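Local coordinates for protein germination-specific N-acetylmuramoyl-L-alanine amidase, Autolysin (Clostridioides difficile, PDB 7RAG) that probably cleaves the bond between N-acetylmuramic acid and L-alanine in peptidoglycan, as a zinc-dependent amidase of the Amidase_3 family, at residues K37-K42 with G177-E182; K42-A47 with L187-T192; P30-K35 with L110-Q115. All coordinates share one frame; numbering follows the deposited sequence.

Contact 1 of 3, residues K37-K42 with G177-E182; sequences KSTSEK and GFLSNE. With ZN (zinc ion), chain C.
Leu179 packs its two methyl groups against the loop that leads to the zinc ligand Glu41, at one end of the mixed sheet in the alpha/beta fold of this Amidase_3 family enzyme. Its CD1 lies 3.7 Å from Thr39 O and 3.9 Å from Ser40 C, against two successive peptides, Thr39-Ser40 and Ser40-Glu41. The other branch, CD2, meets the methyl CG2 of Thr39 at 4.2 Å, the two side chains crossing at a slant. Threonine suits this place because its two branches do different work: CG2, turned anti to the backbone N, joins the apolar patch, while OG1 lies 2.8 Å from Ser38 OG in a hydrogen bond between the two hydroxyls. No hydrogen bond spans the two segments, as expected where a buried leucine faces mostly backbone and methyl surface.

One shell out, Leu179 stands just after strand 171-178, within a type I beta turn from Phe178 to Asn181 whose closing backbone bond is weak. Its backbone is also hydrogen-bonded to Asn111 of strand 104-111. Asn181 ends the turn as the N-cap of helix 182-188, with OD1 accepting from the backbone N of Glu184.

On the other segment, CG of Glu41 lies anti to the residue's own carbonyl carbon (chi1 -83°), and an extended chain beyond carries the carboxylate to the metal, where His25 and His109 are the other protein ligands. Ala32 N donates to OE2, helping to fix the carboxylate's rotation. The zinc grip is lopsided: Glu41 OE1 binds the zinc ion at 2.1 Å, whereas Glu41 OE2 remains 2.9 Å from it.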
ATOM      1  N   LYS B  37      22.884  32.726  26.849  1.00115.63           N
ATOM      2  CA  LYS B  37      21.602  33.428  26.897  1.00108.60           C
ATOM      3  C   LYS B  37      21.283  34.136  25.586  1.00105.84           C
ATOM      4  O   LYS B  37      20.536  35.117  25.567  1.00104.89           O
ATOM      5  CB  LYS B  37      21.555  34.413  28.070  1.00104.92           C
ATOM      6  CG  LYS B  37      21.838  33.726  29.393  1.00113.13           C
ATOM      7  CD  LYS B  37      21.667  34.630  30.598  1.00114.26           C
ATOM      8  CE  LYS B  37      21.911  33.835  31.881  1.00116.71           C
ATOM      9  NZ  LYS B  37      21.874  34.672  33.115  1.00117.46           N
ATOM     10  N   SER B  38      21.846  33.645  24.477  1.00109.25           N
ATOM     11  CA  SER B  38      21.477  34.169  23.165  1.00103.71           C
ATOM     12  C   SER B  38      20.102  33.671  22.744  1.00103.97           C
ATOM     13  O   SER B  38      19.301  34.430  22.186  1.00101.46           O
ATOM     14  CB  SER B  38      22.514  33.758  22.122  1.00103.68           C
ATOM     15  OG  SER B  38      22.369  32.387  21.776  1.00105.54           O
ATOM     16  N   THR B  39      19.811  32.400  23.028  1.00102.44           N
ATOM     17  CA  THR B  39      18.681  31.672  22.472  1.00 95.54           C
ATOM     18  C   THR B  39      17.722  31.266  23.587  1.00 90.48           C
ATOM     19  O   THR B  39      18.156  30.840  24.660  1.00 95.10           O
ATOM     20  CB  THR B  39      19.196  30.442  21.722  1.00 92.50           C
ATOM     21  OG1 THR B  39      20.195  30.856  20.778  1.00 95.14           O
ATOM     22  CG2 THR B  39      18.076  29.737  21.002  1.00 86.01           C
ATOM     23  N   SER B  40      16.418  31.398  23.338  1.00 82.10           N
ATOM     24  CA  SER B  40      15.406  31.159  24.360  1.00 81.20           C
ATOM     25  C   SER B  40      14.372  30.145  23.872  1.00 78.35           C
ATOM     26  O   SER B  40      14.310  29.812  22.684  1.00 81.00           O
ATOM     27  CB  SER B  40      14.703  32.463  24.751  1.00 78.46           C
ATOM     28  OG  SER B  40      13.822  32.863  23.717  1.00 80.90           O
ATOM     29  N   GLU B  41      13.537  29.667  24.806  1.00 73.54           N
ATOM     30  CA  GLU B  41      12.456  28.748  24.453  1.00 70.27           C
ATOM     31  C   GLU B  41      11.364  29.434  23.641  1.00 66.30           C
ATOM     32  O   GLU B  41      10.887  28.875  22.654  1.00 63.72           O
ATOM     33  CB  GLU B  41      11.822  28.142  25.701  1.00 70.62           C
ATOM     34  CG  GLU B  41      12.496  26.947  26.323  1.00 74.36           C
ATOM     35  CD  GLU B  41      11.678  26.406  27.491  1.00 72.94           C
ATOM     36  OE1 GLU B  41      10.523  25.982  27.262  1.00 67.85           O
ATOM     37  OE2 GLU B  41      12.176  26.432  28.638  1.00 76.40           O
ATOM     38  N   LYS B  42      10.953  30.646  24.047  1.00 65.60           N
ATOM     39  CA  LYS B  42       9.813  31.354  23.449  1.00 67.70           C
ATOM     40  C   LYS B  42       9.714  31.167  21.941  1.00 68.64           C
ATOM     41  O   LYS B  42       8.722  30.636  21.418  1.00 65.77           O
ATOM     42  CB  LYS B  42       9.927  32.864  23.706  1.00 74.15           C
ATOM     43  CG  LYS B  42       9.595  33.348  25.077  1.00 74.00           C
ATOM     44  CD  LYS B  42       9.319  34.870  25.072  1.00 74.46           C
ATOM     45  CE  LYS B  42      10.306  35.659  24.227  1.00 76.29           C
ATOM     46  NZ  LYS B  42      10.075  37.145  24.331  1.00 73.75           N
ATOM     47  N   GLY B 177      14.027  19.389  22.771  1.00 68.39           N
ATOM     48  CA  GLY B 177      15.463  19.195  22.867  1.00 65.94           C
ATOM     49  C   GLY B 177      15.974  20.014  24.027  1.00 72.49           C
ATOM     50  O   GLY B 177      15.199  20.656  24.743  1.00 73.39           O
ATOM     51  N   PHE B 178      17.296  19.997  24.203  1.00 79.16           N
ATOM     52  CA  PHE B 178      17.953  20.715  25.291  1.00 79.20           C
ATOM     53  C   PHE B 178      18.730  21.905  24.744  1.00 86.26           C
ATOM     54  O   PHE B 178      19.665  21.731  23.955  1.00 88.38           O
ATOM     55  CB  PHE B 178      18.900  19.799  26.064  1.00 83.23           C
ATOM     56  CG  PHE B 178      18.208  18.784  26.928  1.00 80.39           C
ATOM     57  CD1 PHE B 178      18.224  18.901  28.311  1.00 83.19           C
ATOM     58  CD2 PHE B 178      17.573  17.698  26.365  1.00 76.44           C
ATOM     59  CE1 PHE B 178      17.602  17.960  29.117  1.00 79.23           C
ATOM     60  CE2 PHE B 178      16.950  16.754  27.166  1.00 82.50           C
ATOM     61  CZ  PHE B 178      16.965  16.888  28.546  1.00 77.70           C
ATOM     62  N   LEU B 179      18.358  23.113  25.180  1.00 85.99           N
ATOM     63  CA  LEU B 179      19.200  24.279  24.947  1.00 82.82           C
ATOM     64  C   LEU B 179      20.528  24.169  25.672  1.00 92.98           C
ATOM     65  O   LEU B 179      21.490  24.847  25.290  1.00 97.46           O
ATOM     66  CB  LEU B 179      18.498  25.551  25.402  1.00 85.36           C
ATOM     67  CG  LEU B 179      17.379  26.047  24.507  1.00 84.31           C
ATOM     68  CD1 LEU B 179      16.888  27.389  25.005  1.00 85.82           C
ATOM     69  CD2 LEU B 179      17.893  26.147  23.094  1.00 82.60           C
ATOM     70  N   SER B 180      20.594  23.344  26.722  1.00 94.11           N
ATOM     71  CA  SER B 180      21.819  23.147  27.483  1.00 94.60           C
ATOM     72  C   SER B 180      22.903  22.433  26.685  1.00 95.38           C
ATOM     73  O   SER B 180      24.062  22.431  27.105  1.00 96.25           O
ATOM     74  CB  SER B 180      21.505  22.361  28.759  1.00 92.81           C
ATOM     75  OG  SER B 180      20.885  21.112  28.475  1.00 92.89           O
ATOM     76  N   ASN B 181      22.562  21.852  25.543  1.00 90.09           N
ATOM     77  CA  ASN B 181      23.471  21.050  24.737  1.00 89.69           C
ATOM     78  C   ASN B 181      23.786  21.811  23.449  1.00 89.81           C
ATOM     79  O   ASN B 181      22.869  22.151  22.693  1.00 90.84           O
ATOM     80  CB  ASN B 181      22.821  19.698  24.447  1.00 88.97           C
ATOM     81  CG  ASN B 181      23.707  18.782  23.659  1.00 88.29           C
ATOM     82  OD1 ASN B 181      23.457  18.511  22.481  1.00 84.63           O
ATOM     83  ND2 ASN B 181      24.755  18.286  24.305  1.00 92.93           N
ATOM     84  N   GLU B 182      25.078  22.065  23.195  1.00 85.18           N
ATOM     85  CA  GLU B 182      25.472  23.001  22.137  1.00 84.08           C
ATOM     86  C   GLU B 182      25.068  22.508  20.751  1.00 86.60           C
ATOM     87  O   GLU B 182      24.520  23.273  19.942  1.00 86.76           O
ATOM     88  CB  GLU B 182      26.982  23.249  22.186  1.00 85.32           C
TER
HETATM   89 ZN    ZN C 301       9.372  25.601  28.993  1.00 64.26          ZN

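Contact 2 of 3, residues K42-A47 with L187-T192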
ATOM      1  N   LYS B  42      10.953  30.646  24.047  1.00 65.60           N
ATOM      2  CA  LYS B  42       9.813  31.354  23.449  1.00 67.70           C
ATOM      3  C   LYS B  42       9.714  31.167  21.941  1.00 68.64           C
ATOM      4  O   LYS B  42       8.722  30.636  21.418  1.00 65.77           O
ATOM      5  CB  LYS B  42       9.927  32.864  23.706  1.00 74.15           C
ATOM      6  CG  LYS B  42       9.595  33.348  25.077  1.00 74.00           C
ATOM      7  CD  LYS B  42       9.319  34.870  25.072  1.00 74.46           C
ATOM      8  CE  LYS B  42      10.306  35.659  24.227  1.00 76.29           C
ATOM      9  NZ  LYS B  42      10.075  37.145  24.331  1.00 73.75           N
ATOM     10  N   ASP B  43      10.778  31.578  21.246  1.00 67.46           N
ATOM     11  CA  ASP B  43      10.773  31.694  19.797  1.00 71.35           C
ATOM     12  C   ASP B  43      10.827  30.335  19.122  1.00 66.14           C
ATOM     13  O   ASP B  43      10.134  30.113  18.124  1.00 68.16           O
ATOM     14  CB  ASP B  43      11.941  32.574  19.354  1.00 78.41           C
ATOM     15  CG  ASP B  43      11.967  33.915  20.090  1.00 89.68           C
ATOM     16  OD1 ASP B  43      10.892  34.566  20.174  1.00 85.38           O
ATOM     17  OD2 ASP B  43      13.051  34.308  20.599  1.00 97.20           O
ATOM     18  N   ILE B  44      11.616  29.408  19.661  1.00 65.55           N
ATOM     19  CA  ILE B  44      11.655  28.060  19.102  1.00 62.45           C
ATOM     20  C   ILE B  44      10.315  27.345  19.296  1.00 59.30           C
ATOM     21  O   ILE B  44       9.811  26.681  18.378  1.00 62.23           O
ATOM     22  CB  ILE B  44      12.832  27.282  19.716  1.00 66.52           C
ATOM     23  CG1 ILE B  44      14.150  27.912  19.242  1.00 68.56           C
ATOM     24  CG2 ILE B  44      12.756  25.797  19.365  1.00 63.57           C
ATOM     25  CD1 ILE B  44      15.377  27.120  19.595  1.00 74.94           C
ATOM     26  N   ASN B  45       9.725  27.458  20.486  1.00 58.42           N
ATOM     27  CA  ASN B  45       8.423  26.850  20.731  1.00 59.63           C
ATOM     28  C   ASN B  45       7.391  27.377  19.748  1.00 58.44           C
ATOM     29  O   ASN B  45       6.622  26.605  19.156  1.00 50.87           O
ATOM     30  CB  ASN B  45       7.955  27.132  22.162  1.00 59.64           C
ATOM     31  CG  ASN B  45       8.793  26.461  23.206  1.00 58.01           C
ATOM     32  OD1 ASN B  45       9.628  25.611  22.914  1.00 55.96           O
ATOM     33  ND2 ASN B  45       8.568  26.837  24.451  1.00 58.62           N
ATOM     34  N   LEU B  46       7.355  28.707  19.575  1.00 59.98           N
ATOM     35  CA  LEU B  46       6.409  29.310  18.648  1.00 53.67           C
ATOM     36  C   LEU B  46       6.663  28.830  17.233  1.00 53.99           C
ATOM     37  O   LEU B  46       5.716  28.539  16.493  1.00 53.65           O
ATOM     38  CB  LEU B  46       6.496  30.833  18.720  1.00 56.36           C
ATOM     39  CG  LEU B  46       5.599  31.659  17.784  1.00 61.44           C
ATOM     40  CD1 LEU B  46       4.120  31.458  18.147  1.00 59.16           C
ATOM     41  CD2 LEU B  46       5.975  33.150  17.816  1.00 55.27           C
ATOM     42  N   ALA B  47       7.934  28.727  16.838  1.00 53.08           N
ATOM     43  CA  ALA B  47       8.244  28.309  15.474  1.00 54.30           C
ATOM     44  C   ALA B  47       7.750  26.886  15.210  1.00 55.45           C
ATOM     45  O   ALA B  47       7.067  26.634  14.205  1.00 53.86           O
ATOM     46  CB  ALA B  47       9.748  28.423  15.215  1.00 57.01           C
ATOM     47  N   LEU B 187      21.007  22.919  16.379  1.00 77.93           N
ATOM     48  CA  LEU B 187      19.987  22.283  15.551  1.00 78.07           C
ATOM     49  C   LEU B 187      18.620  22.938  15.745  1.00 84.01           C
ATOM     50  O   LEU B 187      17.877  23.160  14.777  1.00 78.59           O
ATOM     51  CB  LEU B 187      19.902  20.793  15.875  1.00 81.75           C
ATOM     52  CG  LEU B 187      20.982  19.880  15.318  1.00 83.09           C
ATOM     53  CD1 LEU B 187      20.697  18.456  15.754  1.00 70.97           C
ATOM     54  CD2 LEU B 187      21.021  20.000  13.797  1.00 79.71           C
ATOM     55  N   LEU B 188      18.268  23.244  16.999  1.00 82.62           N
ATOM     56  CA  LEU B 188      16.940  23.749  17.325  1.00 75.32           C
ATOM     57  C   LEU B 188      16.707  25.150  16.792  1.00 79.46           C
ATOM     58  O   LEU B 188      15.548  25.549  16.614  1.00 78.49           O
ATOM     59  CB  LEU B 188      16.720  23.744  18.832  1.00 70.52           C
ATOM     60  CG  LEU B 188      16.401  22.394  19.472  1.00 73.76           C
ATOM     61  CD1 LEU B 188      16.284  22.556  20.972  1.00 74.51           C
ATOM     62  CD2 LEU B 188      15.126  21.794  18.902  1.00 69.24           C
ATOM     63  N   THR B 189      17.768  25.911  16.549  1.00 81.29           N
ATOM     64  CA  THR B 189      17.549  27.199  15.900  1.00 80.88           C
ATOM     65  C   THR B 189      17.393  27.089  14.390  1.00 78.76           C
ATOM     66  O   THR B 189      17.204  28.119  13.738  1.00 80.65           O
ATOM     67  CB  THR B 189      18.687  28.170  16.219  1.00 81.18           C
ATOM     68  OG1 THR B 189      19.938  27.575  15.856  1.00 80.00           O
ATOM     69  CG2 THR B 189      18.679  28.516  17.702  1.00 78.72           C
ATOM     70  N   ASP B 190      17.465  25.888  13.816  1.00 74.75           N
ATOM     71  CA  ASP B 190      17.398  25.734  12.367  1.00 75.08           C
ATOM     72  C   ASP B 190      15.971  25.463  11.903  1.00 72.82           C
ATOM     73  O   ASP B 190      15.341  24.496  12.342  1.00 73.96           O
ATOM     74  CB  ASP B 190      18.320  24.606  11.906  1.00 77.90           C
ATOM     75  CG  ASP B 190      18.247  24.375  10.414  1.00 77.11           C
ATOM     76  OD1 ASP B 190      18.827  25.183   9.652  1.00 84.86           O
ATOM     77  OD2 ASP B 190      17.595  23.392  10.005  1.00 80.13           O
ATOM     78  N   GLU B 191      15.480  26.307  10.990  1.00 73.35           N
ATOM     79  CA  GLU B 191      14.103  26.196  10.518  1.00 70.59           C
ATOM     80  C   GLU B 191      13.806  24.815   9.943  1.00 69.59           C
ATOM     81  O   GLU B 191      12.683  24.309  10.091  1.00 69.35           O
ATOM     82  CB  GLU B 191      13.813  27.284   9.478  1.00 67.67           C
ATOM     83  CG  GLU B 191      12.378  27.282   8.963  1.00 71.12           C
ATOM     84  CD  GLU B 191      11.928  28.633   8.421  1.00 74.39           C
ATOM     85  OE1 GLU B 191      12.807  29.500   8.199  1.00 80.15           O
ATOM     86  OE2 GLU B 191      10.698  28.826   8.215  1.00 69.68           O
ATOM     87  N   THR B 192      14.795  24.172   9.317  1.00 67.17           N
ATOM     88  CA  THR B 192      14.547  22.855   8.740  1.00 69.89           C
ATOM     89  C   THR B 192      14.443  21.791   9.820  1.00 68.83           C
ATOM     90  O   THR B 192      13.616  20.871   9.728  1.00 69.53           O
ATOM     91  CB  THR B 192      15.640  22.503   7.746  1.00 69.30           C
ATOM     92  OG1 THR B 192      15.879  23.638   6.906  1.00 79.21           O
ATOM     93  CG2 THR B 192      15.191  21.339   6.890  1.00 73.10           C
TER
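Ile44 reaches from helix 41-58 to the bend between helices 182-188 and 191-211, where it covers the carbonyl of Leu188. From CB the side chain forks. CG2 runs anti to the backbone N and passes 3.9 Å from Leu188 O, while CG1, anti to the carbonyl carbon (chi1 -67°), lies on the same oxygen at 3.8 Å. An extended second torsion (chi2 -171°) then carries CD1 to the closest approach of the contact. This methyl sits 3.4 Å from Leu188 O and 3.7 Å from Leu188 CB, and it also touches Thr189 CG2 at 4.1 Å.

A branched aliphatic residue suits the place, since it can spread several carbons around one carbonyl oxygen. The carbonyl it covers still has a polar partner, for Leu188 O accepts a hydrogen bond from Gln194 NE2. Thr189 is equally divided: its methyl CG2 touches Ile44 CD1, and its OG1 bonds to Lys186 O.

Leu110 of strand 104-111 touches both Ile44 and Leu188, and Ile197 of helix 191-211 also meets Leu188. The contact thus lies where helix 41-58 and the break between the two C-terminal helices come together over the sheet.

Contact 3 of 3, residues P30-K35 with L110-Q115; sequences PGALNK and LNAFEQ
Extended backbone torsions at Ala32 (psi 169°) and at Ala112 (phi -161°) point the two methyl groups at each other between the loop after strand 18-23 and the end of strand 104-111. With no side-chain rotation available, the backbone alone sets where each CB points. The methyls meet tip to tip, Ala32 CB lying 3.4 Å from Ala112 CB, a tight approach for two carbons. Their backbones come correspondingly near, with Ala32 CA 6.0 Å from Ala112 CA, so the smallest apolar side chain suits both places.

A second, looser touch widens the patch: Leu33 O lies 4.3 Å from Ala112 CB. The side chain of Leu33 starts off away from segment 110-115 and packs on Ser40, consistent with the way side chains alternate along an extended chain. No hydrogen bond joins the two segments; the side-chain hydrogen bonds within them are local ones. Asn111 OD1 accepts a weak bond from Ala112 N at 2.9 Å, bent to 137° at the hydrogen, so the side chain folds back on the next backbone N, where the strand gives way to loop. Asn34 OD1 does the same for Lys35 N, also weakly, further along the loop. Asparagine, with its short chain, can reach a neighbouring backbone N in just this way.

Further out, Asn111 remains in the sheet through backbone bonds to Gly177 and Leu179, while Leu110 N donates to Glu41 OE1, the oxygen that ligates zinc. Leu110 directly follows the zinc ligand His109, and the side chain of Ala32 lies about 6 Å from the metal at nearest approach. The arrangement lies beside the zinc site of an Amidase_3 family enzyme, where a loop lies across the end of a central strand.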
ATOM      1  N   PRO B  30      10.713  34.474  28.784  1.00 74.35           N
ATOM      2  CA  PRO B  30      11.430  33.579  27.873  1.00 74.24           C
ATOM      3  C   PRO B  30      11.295  32.167  28.414  1.00 78.09           C
ATOM      4  O   PRO B  30      10.634  31.957  29.436  1.00 75.63           O
ATOM      5  CB  PRO B  30      12.872  34.103  27.923  1.00 72.89           C
ATOM      6  CG  PRO B  30      13.001  34.626  29.291  1.00 75.26           C
ATOM      7  CD  PRO B  30      11.656  35.235  29.627  1.00 74.45           C
ATOM      8  N   GLY B  31      11.890  31.177  27.787  1.00 75.22           N
ATOM      9  CA  GLY B  31      11.867  29.929  28.522  1.00 77.01           C
ATOM     10  C   GLY B  31      13.171  29.706  29.242  1.00 72.13           C
ATOM     11  O   GLY B  31      13.668  30.585  29.943  1.00 73.01           O
ATOM     12  N   ALA B  32      13.726  28.517  29.073  1.00 79.71           N
ATOM     13  CA  ALA B  32      15.122  28.298  29.372  1.00 79.70           C
ATOM     14  C   ALA B  32      15.974  29.035  28.352  1.00 83.71           C
ATOM     15  O   ALA B  32      15.485  29.523  27.329  1.00 81.26           O
ATOM     16  CB  ALA B  32      15.441  26.812  29.346  1.00 83.28           C
ATOM     17  N   LEU B  33      17.266  29.117  28.633  1.00 92.24           N
ATOM     18  CA  LEU B  33      18.172  29.858  27.781  1.00 90.45           C
ATOM     19  C   LEU B  33      19.419  29.029  27.532  1.00 97.43           C
ATOM     20  O   LEU B  33      19.743  28.108  28.288  1.00 91.48           O
ATOM     21  CB  LEU B  33      18.531  31.214  28.405  1.00 95.71           C
ATOM     22  CG  LEU B  33      17.344  32.158  28.612  1.00 87.31           C
ATOM     23  CD1 LEU B  33      17.626  33.183  29.697  1.00 89.56           C
ATOM     24  CD2 LEU B  33      17.023  32.845  27.318  1.00 86.66           C
ATOM     25  N   ASN B  34      20.105  29.363  26.441  1.00105.80           N
ATOM     26  CA  ASN B  34      21.394  28.764  26.158  1.00108.31           C
ATOM     27  C   ASN B  34      22.433  29.273  27.157  1.00113.51           C
ATOM     28  O   ASN B  34      22.187  30.210  27.926  1.00114.04           O
ATOM     29  CB  ASN B  34      21.829  29.074  24.727  1.00108.67           C
ATOM     30  CG  ASN B  34      23.006  28.228  24.295  1.00113.57           C
ATOM     31  OD1 ASN B  34      23.311  27.212  24.930  1.00111.36           O
ATOM     32  ND2 ASN B  34      23.684  28.642  23.231  1.00110.50           N
ATOM     33  N   LYS B  35      23.612  28.639  27.133  1.00115.90           N
ATOM     34  CA  LYS B  35      24.680  29.000  28.061  1.00117.41           C
ATOM     35  C   LYS B  35      24.935  30.501  28.055  1.00117.17           C
ATOM     36  O   LYS B  35      24.990  31.138  29.114  1.00118.05           O
ATOM     37  CB  LYS B  35      25.959  28.239  27.704  1.00112.78           C
ATOM     38  N   LEU B 110      10.884  23.345  25.572  1.00 63.88           N
ATOM     39  CA  LEU B 110      12.237  22.815  25.482  1.00 64.48           C
ATOM     40  C   LEU B 110      12.764  22.667  26.899  1.00 71.03           C
ATOM     41  O   LEU B 110      12.211  23.232  27.845  1.00 76.25           O
ATOM     42  CB  LEU B 110      13.177  23.733  24.682  1.00 68.52           C
ATOM     43  CG  LEU B 110      12.749  24.363  23.356  1.00 65.24           C
ATOM     44  CD1 LEU B 110      13.732  25.444  22.986  1.00 67.82           C
ATOM     45  CD2 LEU B 110      12.678  23.316  22.247  1.00 63.33           C
ATOM     46  N   ASN B 111      13.846  21.918  27.049  1.00 72.89           N
ATOM     47  CA  ASN B 111      14.446  21.704  28.356  1.00 71.60           C
ATOM     48  C   ASN B 111      15.819  22.356  28.407  1.00 79.42           C
ATOM     49  O   ASN B 111      16.387  22.737  27.379  1.00 79.93           O
ATOM     50  CB  ASN B 111      14.552  20.206  28.663  1.00 76.16           C
ATOM     51  CG  ASN B 111      14.480  19.903  30.160  1.00 84.34           C
ATOM     52  OD1 ASN B 111      14.339  20.813  30.985  1.00 85.37           O
ATOM     53  ND2 ASN B 111      14.561  18.617  30.513  1.00 77.94           N
ATOM     54  N   ALA B 112      16.344  22.494  29.627  1.00 87.93           N
ATOM     55  CA  ALA B 112      17.728  22.933  29.831  1.00 91.35           C
ATOM     56  C   ALA B 112      18.153  22.554  31.237  1.00 90.43           C
ATOM     57  O   ALA B 112      17.495  22.941  32.207  1.00 88.70           O
ATOM     58  CB  ALA B 112      17.891  24.436  29.617  1.00 85.96           C
ATOM     59  N   PHE B 113      19.250  21.815  31.348  1.00 90.33           N
ATOM     60  CA  PHE B 113      19.790  21.417  32.634  1.00 97.70           C
ATOM     61  C   PHE B 113      21.208  21.967  32.782  1.00101.51           C
ATOM     62  O   PHE B 113      21.832  22.391  31.806  1.00 99.94           O
ATOM     63  CB  PHE B 113      19.759  19.888  32.781  1.00 99.72           C
ATOM     64  CG  PHE B 113      20.201  19.405  34.127  1.00109.16           C
ATOM     65  CD1 PHE B 113      19.682  19.970  35.285  1.00110.83           C
ATOM     66  CD2 PHE B 113      21.143  18.391  34.241  1.00112.41           C
ATOM     67  CE1 PHE B 113      20.100  19.528  36.541  1.00113.02           C
ATOM     68  CE2 PHE B 113      21.564  17.940  35.491  1.00111.61           C
ATOM     69  CZ  PHE B 113      21.042  18.510  36.642  1.00112.08           C
ATOM     70  N   GLU B 114      21.704  21.990  34.026  1.00108.93           N
ATOM     71  CA  GLU B 114      23.073  22.441  34.272  1.00104.93           C
ATOM     72  C   GLU B 114      24.093  21.559  33.562  1.00101.37           C
ATOM     73  O   GLU B 114      25.162  22.040  33.173  1.00 97.39           O
ATOM     74  CB  GLU B 114      23.363  22.480  35.774  1.00 98.15           C
ATOM     75  N   GLN B 115      23.780  20.276  33.377  1.00101.45           N
ATOM     76  CA  GLN B 115      24.657  19.349  32.672  1.00100.86           C
ATOM     77  C   GLN B 115      24.362  19.426  31.180  1.00 97.99           C
ATOM     78  O   GLN B 115      23.223  19.192  30.753  1.00101.31           O
ATOM     79  CB  GLN B 115      24.475  17.922  33.185  1.00101.89           C
TER

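How the contacts relate
Contact 2 is the buried one, contact 1 is partly buried, and contact 3 lies at the surface. None has a hydrogen bond across its segments, yet their chemistry differs: contacts 1 and 2 set methyls on backbone carbonyls, whereas contact 3 is chiefly methyl on methyl. Contacts 1 and 3 border the zinc site and meet through the carboxylate of Glu41, while contact 2 is more remote from the metal. Contacts 1 and 2 share helix 41-58 and Lys42, and Thr39 CG2 touches Thr189 CG2 at 3.6 Å between them. Contacts 1 and 3 use the neighbouring strands 171-178 and 104-111, linked by backbone bonding, and Lys42 CG of contact 2 packs 3.4 Å from Pro30 CA of contact 3.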